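Local coordinates for enterobactin synthetase component F-related protein (Vibrio cholerae serotype O1, PDB 4OXI), which is an adenylation-domain protein, AlmE, that probably activates glycine with ATP as glycyl-adenylate in an LPS-modification pathway related to nonribosomal peptide synthetases, at residues L264-S269 with L307-V312; L332-G337 with P355-Y360; T370-V375 with S382-R387. One frame throughout, in Å; residues are numbered along the deposited sequence.

Contact 1: L264-S269 with L307-V312. With GAP (glycyl-adenosine-5'-phosphate), chain B.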
loop_
_atom_site.group_PDB
_atom_site.type_symbol
_atom_site.label_atom_id
_atom_site.label_comp_id
_atom_site.label_asym_id
_atom_site.label_seq_id
_atom_site.Cartn_x
_atom_site.Cartn_y
_atom_site.Cartn_z
ATOM N N LEU A 264 4.355 -3.943 -3.427
ATOM C CA LEU A 264 5.071 -3.473 -2.235
ATOM C C LEU A 264 5.002 -1.951 -2.063
ATOM O O LEU A 264 5.226 -1.441 -0.972
ATOM C CB LEU A 264 6.534 -3.939 -2.268
ATOM C CG LEU A 264 6.702 -5.466 -2.167
ATOM C CD1 LEU A 264 8.145 -5.880 -2.381
ATOM C CD2 LEU A 264 6.217 -5.984 -0.824
ATOM N N THR A 265 4.704 -1.230 -3.139
ATOM C CA THR A 265 4.515 0.222 -3.059
ATOM C C THR A 265 3.148 0.607 -2.493
ATOM O O THR A 265 2.893 1.785 -2.272
ATOM C CB THR A 265 4.621 0.889 -4.458
ATOM O OG1 THR A 265 3.831 0.148 -5.398
ATOM C CG2 THR A 265 6.078 0.946 -4.938
ATOM N N PHE A 266 2.261 -0.373 -2.307
ATOM C CA PHE A 266 0.900 -0.132 -1.786
ATOM C C PHE A 266 0.909 -0.641 -0.345
ATOM O O PHE A 266 1.412 -1.752 -0.088
ATOM C CB PHE A 266 -0.115 -0.938 -2.618
ATOM C CG PHE A 266 -1.563 -0.574 -2.375
ATOM C CD1 PHE A 266 -1.916 0.595 -1.698
ATOM C CD2 PHE A 266 -2.582 -1.411 -2.827
ATOM C CE1 PHE A 266 -3.259 0.927 -1.474
ATOM C CE2 PHE A 266 -3.932 -1.088 -2.610
ATOM C CZ PHE A 266 -4.267 0.084 -1.935
ATOM N N ASP A 267 0.382 0.143 0.599
ATOM C CA ASP A 267 0.530 -0.246 2.002
ATOM C C ASP A 267 -0.246 -1.502 2.436
ATOM O O ASP A 267 0.008 -2.034 3.513
ATOM C CB ASP A 267 0.345 0.933 2.976
ATOM C CG ASP A 267 -1.093 1.428 3.057
ATOM O OD1 ASP A 267 -1.991 0.848 2.396
ATOM O OD2 ASP A 267 -1.328 2.402 3.816
ATOM N N LEU A 268 -1.158 -1.995 1.599
ATOM C CA LEU A 268 -1.778 -3.302 1.856
ATOM C C LEU A 268 -0.733 -4.404 1.965
ATOM O O LEU A 268 -0.946 -5.395 2.673
ATOM C CB LEU A 268 -2.787 -3.671 0.773
ATOM C CG LEU A 268 -4.018 -2.761 0.626
ATOM C CD1 LEU A 268 -5.078 -3.457 -0.221
ATOM C CD2 LEU A 268 -4.594 -2.380 1.983
ATOM N N SER A 269 0.404 -4.239 1.291
ATOM C CA SER A 269 1.430 -5.269 1.338
ATOM C C SER A 269 2.089 -5.266 2.707
ATOM O O SER A 269 2.531 -6.301 3.190
ATOM C CB SER A 269 2.486 -5.057 0.261
ATOM O OG SER A 269 3.191 -3.850 0.496
ATOM N N LEU A 307 -6.093 -10.419 1.554
ATOM C CA LEU A 307 -6.356 -8.974 1.550
ATOM C C LEU A 307 -6.042 -8.402 0.175
ATOM O O LEU A 307 -4.940 -8.622 -0.361
ATOM C CB LEU A 307 -5.510 -8.249 2.600
ATOM C CG LEU A 307 -5.504 -6.715 2.492
ATOM C CD1 LEU A 307 -6.882 -6.108 2.740
ATOM C CD2 LEU A 307 -4.514 -6.099 3.453
ATOM N N SER A 308 -6.997 -7.678 -0.400
ATOM C CA SER A 308 -6.764 -6.975 -1.656
ATOM C C SER A 308 -7.835 -5.909 -1.857
ATOM O O SER A 308 -8.758 -5.802 -1.060
ATOM C CB SER A 308 -6.810 -7.955 -2.820
ATOM O OG SER A 308 -8.140 -8.420 -3.006
ATOM N N VAL A 309 -7.711 -5.121 -2.923
ATOM C CA VAL A 309 -8.793 -4.240 -3.350
ATOM C C VAL A 309 -9.950 -5.140 -3.788
ATOM O O VAL A 309 -9.732 -6.304 -4.143
ATOM C CB VAL A 309 -8.364 -3.315 -4.516
ATOM C CG1 VAL A 309 -7.374 -2.266 -4.031
ATOM C CG2 VAL A 309 -7.756 -4.132 -5.677
ATOM N N PRO A 310 -11.184 -4.626 -3.737
ATOM C CA PRO A 310 -12.339 -5.471 -4.064
ATOM C C PRO A 310 -12.522 -5.725 -5.572
ATOM O O PRO A 310 -13.394 -6.502 -5.955
ATOM C CB PRO A 310 -13.521 -4.670 -3.507
ATOM C CG PRO A 310 -13.040 -3.251 -3.468
ATOM C CD PRO A 310 -11.588 -3.353 -3.115
ATOM N N THR A 311 -11.709 -5.083 -6.404
ATOM C CA THR A 311 -11.672 -5.363 -7.838
ATOM C C THR A 311 -11.427 -6.843 -8.055
ATOM O O THR A 311 -11.920 -7.447 -9.009
ATOM C CB THR A 311 -10.526 -4.578 -8.519
ATOM O OG1 THR A 311 -10.820 -3.180 -8.469
ATOM C CG2 THR A 311 -10.385 -4.972 -9.969
ATOM N N VAL A 312 -10.654 -7.430 -7.155
ATOM C CA VAL A 312 -10.322 -8.840 -7.263
ATOM C C VAL A 312 -11.576 -9.722 -7.346
ATOM O O VAL A 312 -11.588 -10.725 -8.061
ATOM C CB VAL A 312 -9.384 -9.245 -6.119
ATOM C CG1 VAL A 312 -9.488 -10.728 -5.804
ATOM C CG2 VAL A 312 -7.949 -8.854 -6.483
HETATM N N GAP B . -4.414 2.054 2.784
HETATM C CA GAP B . -5.454 1.416 1.925
HETATM C C GAP B . -5.663 2.323 0.728
HETATM O O GAP B . -6.434 2.054 -0.176
HETATM P PA GAP B . -4.870 4.676 -0.452
HETATM O O1A GAP B . -4.204 5.848 0.224
HETATM O O2A GAP B . -4.298 4.093 -1.734
HETATM O O3A GAP B . -4.906 3.561 0.699
HETATM C "C5'" GAP B . -7.095 5.810 0.345
HETATM O "O5'" GAP B . -6.402 5.103 -0.685
HETATM C "C4'" GAP B . -8.488 6.148 -0.147
HETATM O "O4'" GAP B . -9.109 4.968 -0.663
HETATM C "C3'" GAP B . -9.422 6.585 0.959
HETATM O "O3'" GAP B . -9.267 7.974 1.247
HETATM C "C2'" GAP B . -10.783 6.239 0.379
HETATM O "O2'" GAP B . -11.160 7.197 -0.598
HETATM C "C1'" GAP B . -10.517 5.002 -0.439
HETATM N N9 GAP B . -10.901 3.806 0.344
HETATM C C8 GAP B . -10.062 3.040 1.067
HETATM N N7 GAP B . -10.723 2.009 1.651
HETATM C C5 GAP B . -12.024 2.123 1.306
HETATM C C6 GAP B . -13.264 1.375 1.596
HETATM N N6 GAP B . -13.239 0.257 2.371
HETATM N N1 GAP B . -14.412 1.836 1.044
HETATM C C2 GAP B . -14.445 2.940 0.262
HETATM N N3 GAP B . -13.350 3.664 -0.038
HETATM C C4 GAP B . -12.134 3.308 0.442
#

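Contact 2: L332-G337 with P355-Y360. With GAP (glycyl-adenosine-5'-phosphate), chain B.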
loop_
_atom_site.group_PDB
_atom_site.type_symbol
_atom_site.label_atom_id
_atom_site.label_comp_id
_atom_site.label_asym_id
_atom_site.label_seq_id
_atom_site.Cartn_x
_atom_site.Cartn_y
_atom_site.Cartn_z
ATOM N N LEU A 332 -10.554 -15.939 6.350
ATOM C CA LEU A 332 -10.617 -14.495 6.536
ATOM C C LEU A 332 -10.320 -13.744 5.237
ATOM O O LEU A 332 -9.214 -13.843 4.694
ATOM C CB LEU A 332 -9.654 -14.046 7.640
ATOM C CG LEU A 332 -10.054 -14.238 9.107
ATOM C CD1 LEU A 332 -8.831 -14.134 10.005
ATOM C CD2 LEU A 332 -11.110 -13.218 9.532
ATOM N N SER A 333 -11.308 -12.982 4.764
ATOM C CA SER A 333 -11.196 -12.206 3.534
ATOM C C SER A 333 -11.285 -10.740 3.876
ATOM O O SER A 333 -12.333 -10.281 4.359
ATOM C CB SER A 333 -12.349 -12.543 2.587
ATOM O OG SER A 333 -12.225 -13.859 2.067
ATOM N N PHE A 334 -10.211 -9.991 3.635
ATOM C CA PHE A 334 -10.267 -8.547 3.862
ATOM C C PHE A 334 -10.260 -7.813 2.524
ATOM O O PHE A 334 -9.554 -8.217 1.594
ATOM C CB PHE A 334 -9.074 -8.067 4.687
ATOM C CG PHE A 334 -8.984 -8.651 6.073
ATOM C CD1 PHE A 334 -9.552 -7.995 7.155
ATOM C CD2 PHE A 334 -8.269 -9.819 6.306
ATOM C CE1 PHE A 334 -9.440 -8.514 8.448
ATOM C CE2 PHE A 334 -8.155 -10.337 7.574
ATOM C CZ PHE A 334 -8.743 -9.679 8.654
ATOM N N PHE A 335 -11.026 -6.733 2.427
ATOM C CA PHE A 335 -10.980 -5.882 1.245
ATOM C C PHE A 335 -10.798 -4.430 1.666
ATOM O O PHE A 335 -11.400 -3.983 2.647
ATOM C CB PHE A 335 -12.230 -6.083 0.386
ATOM C CG PHE A 335 -12.344 -7.481 -0.162
ATOM C CD1 PHE A 335 -11.487 -7.920 -1.167
ATOM C CD2 PHE A 335 -13.263 -8.374 0.356
ATOM C CE1 PHE A 335 -11.562 -9.225 -1.663
ATOM C CE2 PHE A 335 -13.349 -9.675 -0.138
ATOM C CZ PHE A 335 -12.490 -10.102 -1.140
ATOM N N CYS A 336 -9.935 -3.706 0.954
ATOM C CA CYS A 336 -9.652 -2.319 1.297
ATOM C C CYS A 336 -9.381 -1.549 0.032
ATOM O O CYS A 336 -8.884 -2.119 -0.952
ATOM C CB CYS A 336 -8.407 -2.225 2.184
ATOM S SG CYS A 336 -8.086 -0.548 2.848
ATOM N N GLY A 337 -9.698 -0.260 0.043
ATOM C CA GLY A 337 -9.243 0.608 -1.025
ATOM C C GLY A 337 -10.311 1.265 -1.872
ATOM O O GLY A 337 -10.088 2.367 -2.381
ATOM N N PRO A 355 -16.062 -15.448 7.087
ATOM C CA PRO A 355 -16.114 -13.988 7.271
ATOM C C PRO A 355 -15.430 -13.129 6.182
ATOM O O PRO A 355 -14.362 -13.475 5.667
ATOM C CB PRO A 355 -15.415 -13.784 8.619
ATOM C CG PRO A 355 -15.738 -15.039 9.398
ATOM C CD PRO A 355 -15.776 -16.153 8.360
ATOM N N VAL A 356 -16.074 -12.014 5.848
ATOM C CA VAL A 356 -15.556 -11.037 4.907
ATOM C C VAL A 356 -15.500 -9.721 5.671
ATOM O O VAL A 356 -16.464 -9.361 6.331
ATOM C CB VAL A 356 -16.499 -10.901 3.700
ATOM C CG1 VAL A 356 -16.109 -9.730 2.841
ATOM C CG2 VAL A 356 -16.501 -12.197 2.874
ATOM N N ILE A 357 -14.372 -9.016 5.608
ATOM C CA ILE A 357 -14.180 -7.810 6.411
ATOM C C ILE A 357 -13.884 -6.618 5.508
ATOM O O ILE A 357 -12.951 -6.673 4.704
ATOM C CB ILE A 357 -12.988 -7.969 7.380
ATOM C CG1 ILE A 357 -13.097 -9.257 8.199
ATOM C CG2 ILE A 357 -12.852 -6.750 8.291
ATOM C CD1 ILE A 357 -14.381 -9.368 8.978
ATOM N N ASN A 358 -14.669 -5.548 5.623
ATOM C CA ASN A 358 -14.401 -4.318 4.870
ATOM C C ASN A 358 -13.425 -3.496 5.690
ATOM O O ASN A 358 -13.670 -3.274 6.871
ATOM C CB ASN A 358 -15.701 -3.523 4.636
ATOM C CG ASN A 358 -15.540 -2.395 3.609
ATOM O OD1 ASN A 358 -14.539 -2.325 2.889
ATOM N ND2 ASN A 358 -16.549 -1.526 3.520
ATOM N N LEU A 359 -12.310 -3.072 5.097
ATOM C CA LEU A 359 -11.355 -2.226 5.817
ATOM C C LEU A 359 -11.271 -0.887 5.113
ATOM O O LEU A 359 -11.262 -0.849 3.883
ATOM C CB LEU A 359 -9.956 -2.843 5.821
ATOM C CG LEU A 359 -9.656 -4.123 6.586
ATOM C CD1 LEU A 359 -8.163 -4.537 6.446
ATOM C CD2 LEU A 359 -10.002 -3.911 8.017
ATOM N N TYR A 360 -11.190 0.203 5.879
ATOM C CA TYR A 360 -11.050 1.533 5.291
ATOM C C TYR A 360 -9.902 2.319 5.919
ATOM O O TYR A 360 -9.693 2.278 7.132
ATOM C CB TYR A 360 -12.359 2.364 5.384
ATOM C CG TYR A 360 -12.092 3.856 5.315
ATOM C CD1 TYR A 360 -12.108 4.533 4.095
ATOM C CD2 TYR A 360 -11.777 4.584 6.461
ATOM C CE1 TYR A 360 -11.822 5.897 4.029
ATOM C CE2 TYR A 360 -11.476 5.936 6.400
ATOM C CZ TYR A 360 -11.511 6.589 5.186
ATOM O OH TYR A 360 -11.221 7.941 5.134
HETATM N N GAP B . -4.414 2.054 2.784
HETATM C CA GAP B . -5.454 1.416 1.925
HETATM C C GAP B . -5.663 2.323 0.728
HETATM O O GAP B . -6.434 2.054 -0.176
HETATM P PA GAP B . -4.870 4.676 -0.452
HETATM O O1A GAP B . -4.204 5.848 0.224
HETATM O O2A GAP B . -4.298 4.093 -1.734
HETATM O O3A GAP B . -4.906 3.561 0.699
HETATM C "C5'" GAP B . -7.095 5.810 0.345
HETATM O "O5'" GAP B . -6.402 5.103 -0.685
HETATM C "C4'" GAP B . -8.488 6.148 -0.147
HETATM O "O4'" GAP B . -9.109 4.968 -0.663
HETATM C "C3'" GAP B . -9.422 6.585 0.959
HETATM O "O3'" GAP B . -9.267 7.974 1.247
HETATM C "C2'" GAP B . -10.783 6.239 0.379
HETATM O "O2'" GAP B . -11.160 7.197 -0.598
HETATM C "C1'" GAP B . -10.517 5.002 -0.439
HETATM N N9 GAP B . -10.901 3.806 0.344
HETATM C C8 GAP B . -10.062 3.040 1.067
HETATM N N7 GAP B . -10.723 2.009 1.651
HETATM C C5 GAP B . -12.024 2.123 1.306
HETATM C C6 GAP B . -13.264 1.375 1.596
HETATM N N6 GAP B . -13.239 0.257 2.371
HETATM N N1 GAP B . -14.412 1.836 1.044
HETATM C C2 GAP B . -14.445 2.940 0.262
HETATM N N3 GAP B . -13.350 3.664 -0.038
HETATM C C4 GAP B . -12.134 3.308 0.442
HETATM O O HOH W 1 -13.716 -15.573 3.903
#

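Contact 3: T370-V375 with S382-R387. With GAP (glycyl-adenosine-5'-phosphate), chain B.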
loop_
_atom_site.group_PDB
_atom_site.type_symbol
_atom_site.label_atom_id
_atom_site.label_comp_id
_atom_site.label_asym_id
_atom_site.label_seq_id
_atom_site.Cartn_x
_atom_site.Cartn_y
_atom_site.Cartn_z
ATOM N N THR A 370 -10.610 1.970 10.002
ATOM C CA THR A 370 -11.872 1.379 10.415
ATOM C C THR A 370 -12.075 0.038 9.746
ATOM O O THR A 370 -11.384 -0.304 8.773
ATOM C CB THR A 370 -13.084 2.249 10.042
ATOM O OG1 THR A 370 -13.298 2.170 8.626
ATOM C CG2 THR A 370 -12.878 3.713 10.469
ATOM N N TYR A 371 -13.053 -0.703 10.250
ATOM C CA TYR A 371 -13.377 -2.024 9.730
ATOM C C TYR A 371 -14.854 -2.304 9.974
ATOM O O TYR A 371 -15.471 -1.729 10.876
ATOM C CB TYR A 371 -12.565 -3.094 10.450
ATOM C CG TYR A 371 -13.118 -3.405 11.824
ATOM C CD1 TYR A 371 -13.893 -4.539 12.045
ATOM C CD2 TYR A 371 -12.874 -2.557 12.902
ATOM C CE1 TYR A 371 -14.410 -4.822 13.299
ATOM C CE2 TYR A 371 -13.392 -2.834 14.163
ATOM C CZ TYR A 371 -14.155 -3.970 14.351
ATOM O OH TYR A 371 -14.663 -4.259 15.592
ATOM N N HIS A 372 -15.405 -3.218 9.190
ATOM C CA HIS A 372 -16.772 -3.630 9.366
ATOM C C HIS A 372 -16.945 -5.063 8.886
ATOM O O HIS A 372 -16.639 -5.358 7.733
ATOM C CB HIS A 372 -17.687 -2.739 8.545
ATOM C CG HIS A 372 -19.137 -3.017 8.771
ATOM N ND1 HIS A 372 -19.774 -2.703 9.953
ATOM C CD2 HIS A 372 -20.072 -3.589 7.974
ATOM C CE1 HIS A 372 -21.043 -3.067 9.870
ATOM N NE2 HIS A 372 -21.248 -3.607 8.683
ATOM N N ARG A 373 -17.438 -5.957 9.742
ATOM C CA ARG A 373 -17.744 -7.314 9.277
ATOM C C ARG A 373 -18.971 -7.300 8.375
ATOM O O ARG A 373 -20.039 -6.812 8.764
ATOM C CB ARG A 373 -17.985 -8.277 10.435
ATOM C CG ARG A 373 -16.795 -8.465 11.331
ATOM C CD ARG A 373 -17.025 -9.583 12.360
ATOM N NE ARG A 373 -15.958 -9.560 13.356
ATOM C CZ ARG A 373 -15.881 -8.666 14.342
ATOM N NH1 ARG A 373 -14.863 -8.710 15.198
ATOM N NH2 ARG A 373 -16.819 -7.725 14.474
ATOM N N PHE A 374 -18.815 -7.834 7.170
ATOM C CA PHE A 374 -19.909 -7.907 6.229
ATOM C C PHE A 374 -21.053 -8.732 6.829
ATOM O O PHE A 374 -20.842 -9.850 7.304
ATOM C CB PHE A 374 -19.427 -8.551 4.938
ATOM C CG PHE A 374 -20.518 -8.846 3.968
ATOM C CD1 PHE A 374 -21.219 -7.820 3.363
ATOM C CD2 PHE A 374 -20.846 -10.160 3.652
ATOM C CE1 PHE A 374 -22.236 -8.097 2.447
ATOM C CE2 PHE A 374 -21.856 -10.450 2.742
ATOM C CZ PHE A 374 -22.549 -9.418 2.134
ATOM N N VAL A 375 -22.250 -8.152 6.809
ATOM C CA VAL A 375 -23.470 -8.802 7.280
ATOM C C VAL A 375 -24.360 -9.066 6.075
ATOM O O VAL A 375 -24.883 -8.129 5.469
ATOM C CB VAL A 375 -24.236 -7.884 8.263
ATOM C CG1 VAL A 375 -25.502 -8.564 8.761
ATOM C CG2 VAL A 375 -23.342 -7.465 9.443
ATOM N N SER A 382 -24.472 -1.080 -0.199
ATOM C CA SER A 382 -23.020 -1.091 -0.021
ATOM C C SER A 382 -22.681 -1.569 1.381
ATOM O O SER A 382 -23.522 -1.533 2.283
ATOM C CB SER A 382 -22.454 0.309 -0.203
ATOM O OG SER A 382 -23.013 1.168 0.776
ATOM N N VAL A 383 -21.447 -2.014 1.560
ATOM C CA VAL A 383 -20.968 -2.423 2.870
ATOM C C VAL A 383 -20.409 -1.193 3.562
ATOM O O VAL A 383 -19.590 -0.468 2.986
ATOM C CB VAL A 383 -19.886 -3.500 2.739
ATOM C CG1 VAL A 383 -19.397 -3.954 4.105
ATOM C CG2 VAL A 383 -20.411 -4.680 1.931
ATOM N N PRO A 384 -20.870 -0.928 4.789
ATOM C CA PRO A 384 -20.336 0.184 5.592
ATOM C C PRO A 384 -18.822 0.055 5.775
ATOM O O PRO A 384 -18.311 -1.064 5.736
ATOM C CB PRO A 384 -21.016 -0.004 6.951
ATOM C CG PRO A 384 -22.293 -0.792 6.642
ATOM C CD PRO A 384 -21.973 -1.649 5.456
ATOM N N ILE A 385 -18.119 1.167 5.977
ATOM C CA ILE A 385 -16.700 1.095 6.341
ATOM C C ILE A 385 -16.563 0.899 7.853
ATOM O O ILE A 385 -15.481 0.596 8.361
ATOM C CB ILE A 385 -15.899 2.332 5.872
ATOM C CG1 ILE A 385 -16.553 3.636 6.330
ATOM C CG2 ILE A 385 -15.776 2.344 4.354
ATOM C CD1 ILE A 385 -15.631 4.879 6.121
ATOM N N GLY A 386 -17.666 1.080 8.575
ATOM C CA GLY A 386 -17.746 0.582 9.941
ATOM C C GLY A 386 -17.368 1.575 11.014
ATOM O O GLY A 386 -17.829 2.725 11.017
ATOM N N ARG A 387 -16.531 1.127 11.936
ATOM C CA ARG A 387 -16.058 1.992 13.005
ATOM C C ARG A 387 -14.579 1.762 13.256
ATOM O O ARG A 387 -14.007 0.772 12.791
ATOM C CB ARG A 387 -16.863 1.751 14.286
ATOM C CG ARG A 387 -17.059 0.280 14.616
ATOM C CD ARG A 387 -17.673 0.076 16.026
ATOM N NE ARG A 387 -18.978 0.720 16.152
ATOM C CZ ARG A 387 -19.282 1.598 17.101
ATOM N NH1 ARG A 387 -20.492 2.152 17.140
ATOM N NH2 ARG A 387 -18.376 1.920 18.018
HETATM N N GAP B . -4.414 2.054 2.784
HETATM C CA GAP B . -5.454 1.416 1.925
HETATM C C GAP B . -5.663 2.323 0.728
HETATM O O GAP B . -6.434 2.054 -0.176
HETATM P PA GAP B . -4.870 4.676 -0.452
HETATM O O1A GAP B . -4.204 5.848 0.224
HETATM O O2A GAP B . -4.298 4.093 -1.734
HETATM O O3A GAP B . -4.906 3.561 0.699
HETATM C "C5'" GAP B . -7.095 5.810 0.345
HETATM O "O5'" GAP B . -6.402 5.103 -0.685
HETATM C "C4'" GAP B . -8.488 6.148 -0.147
HETATM O "O4'" GAP B . -9.109 4.968 -0.663
HETATM C "C3'" GAP B . -9.422 6.585 0.959
HETATM O "O3'" GAP B . -9.267 7.974 1.247
HETATM C "C2'" GAP B . -10.783 6.239 0.379
HETATM O "O2'" GAP B . -11.160 7.197 -0.598
HETATM C "C1'" GAP B . -10.517 5.002 -0.439
HETATM N N9 GAP B . -10.901 3.806 0.344
HETATM C C8 GAP B . -10.062 3.040 1.067
HETATM N N7 GAP B . -10.723 2.009 1.651
HETATM C C5 GAP B . -12.024 2.123 1.306
HETATM C C6 GAP B . -13.264 1.375 1.596
HETATM N N6 GAP B . -13.239 0.257 2.371
HETATM N N1 GAP B . -14.412 1.836 1.044
HETATM C C2 GAP B . -14.445 2.940 0.262
HETATM N N3 GAP B . -13.350 3.664 -0.038
HETATM C C4 GAP B . -12.134 3.308 0.442
#

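Contact 1: L264-S269 with L307-V312
Leu268 packs on Leu307 with one side and, together with Phe266 and Asp267, holds the glycyl-phosphate part of a bound glycyl-adenylate with the other. The pocket belongs to the AMP-binding fold of adenylation domains: the start of helix 268-279 faces the end of strand 305-308, an outermost strand of its sheet. CD2 of Leu307 packs against both O and CD2 of Leu268, 4.0 Å from the latter, the two side chains crossing at about a right angle, while CD1 of Leu268 turns to the backbone between Ser308 and Val309. The same CD2 of Leu268 reaches the glycyl CA of the ligand. CG of Leu268 sits 3.6 Å above one face of the Phe266 ring, toward its rim. With CG anti to the backbone N (chi1 -168°), that ring stretches to Val309, whose CG1 meets CE2 of Phe266 at its edge, 3.9 Å away. At another part of the edge, in plane, lies the ligand carbonyl O. Phe266 O accepts from both N and OG of Ser269, which ties the loop to the helix. An ammonium charge on the glycyl amine would probably strengthen its bond to Asp267: the ligand N donates to OD1 of Asp267 over 2.7 Å.

Contact 2: L332-G337 with P355-Y360
Phe334 and Ile357 lie side by side on neighbouring parallel strands, pointing the same way, and form the tight part of this contact. CD1 of Phe334 comes within 3.4 Å of CB of Ile357, and CE1 of Phe334 runs on along CG1 of Ile357. Leu359 closes in from the next position on that face, its CD1 3.8 Å from CD1 of Phe334. Beneath these side chains the backbones of 332-337 and 355-360 are joined by alternating hydrogen bonds: Ser333 N to Pro355 O, Ile357 N to Ser333 O, Phe335 N to Ile357 O and Leu359 N to Phe335 O. The second is short, 2.7 Å from Ile357 N to Ser333 O.

Between these two strands the other face makes fewer contacts. CG1 of Val356 touches the edge of the Phe335 ring at CD2, 4.0 Å away, and Trp348 of helix 342-352 meets that ring edge-to-face. The loose end is at Pro355, the one exposed residue here. A water donates to Pro355 O and is hydrogen-bonded to Ser333 OG, which also pairs with Trp348. The bond from Ser333 N to Pro355 O is the longest of the four, at 3.2 Å.

At their C-terminal ends the strands meet the ligand. SG of Cys336 is 3.4 Å from the glycyl CA. The adenine N6 gives one hydrogen bond to Leu359 O, 2.7 Å long, and a more bent one to OD1 of Asn358, which a chi1 of -168° brings to the base; ND2 of Asn358 bonds to Pro384 O, helping to fix the amide's rotation. The edge of the Tyr360 ring lies by the purine, and its hydroxyl is hydrogen-bonded to Asp452. Strand 332-336, helix 342-352 and strand 356-360 make a beta-alpha-beta unit whose C-terminal strand ends form part of the adenine pocket of this AMP-binding enzyme.

Contact 3: T370-V375 with S382-R387
His372 lies against Pro384 where strand 370-373 meets the loop leading into strand 387-388. CB of His372 is 3.3 Å from Pro384 O and also touches CA of Gly386. A chi1 of -175° carries the imidazole away from its own backbone N and over the proline: CG of His372 nears Pro384 O and then CB, CD2 meets CD of Pro384 and has CG1 of Val383 at the ring edge, and ND1 passes CA of Gly386. At the far end of the ring, CE1 and NE2 both approach CG of Pro384, 3.6 Å from NE2. Pro384 CB stands 3.9 Å from the ring centroid, 11° off the normal, a CH-pi contact. Farther along, CG2 of Val383 packs against CD1 of Phe374.

Tyr371 and Arg387 form an antiparallel hydrogen-bonded pair, Tyr371 N giving to Arg387 O and Arg387 N to Tyr371 O. Just before it, Ile385 and Gly386 form a classic beta bulge opposite Leu461. OG1 of Thr370 donates to Ile385 O over 2.7 Å, from above the carbonyl plane. Ile385 CG2 reaches N1 of the adenine, 3.6 Å away. The chemistry thus divides: polar bonds fix the backbone at the bulge, His372 and Pro384 pack face-on, and Ile385 gives the base a methyl van der Waals contact.

In the fold
The contacts follow one another along the chain, each closing before the next opens, and all reach one mixed sheet, ordered 305-308, 332-336, 356-360, 370-373 and 387-388. Contact 1 sets helix 268-279 against the first of these strands, contact 2 joins the second and third, and contact 3 joins the fourth to the loop leading into the fifth. Centres of contacts 1 and 2 are 11 Å apart, those of 2 and 3 8 Å; contacts 1 and 3 do not touch, with centres about 17 Å apart. Ser308 bridges the first pair through its backbone, and Asn358 the second. Contact 1 meets the ligand's glycyl-phosphate end, contact 2 mainly the adenine, with Cys336 by the glycyl CA, and contact 3 the adenine, so sheet and helix together line the pocket.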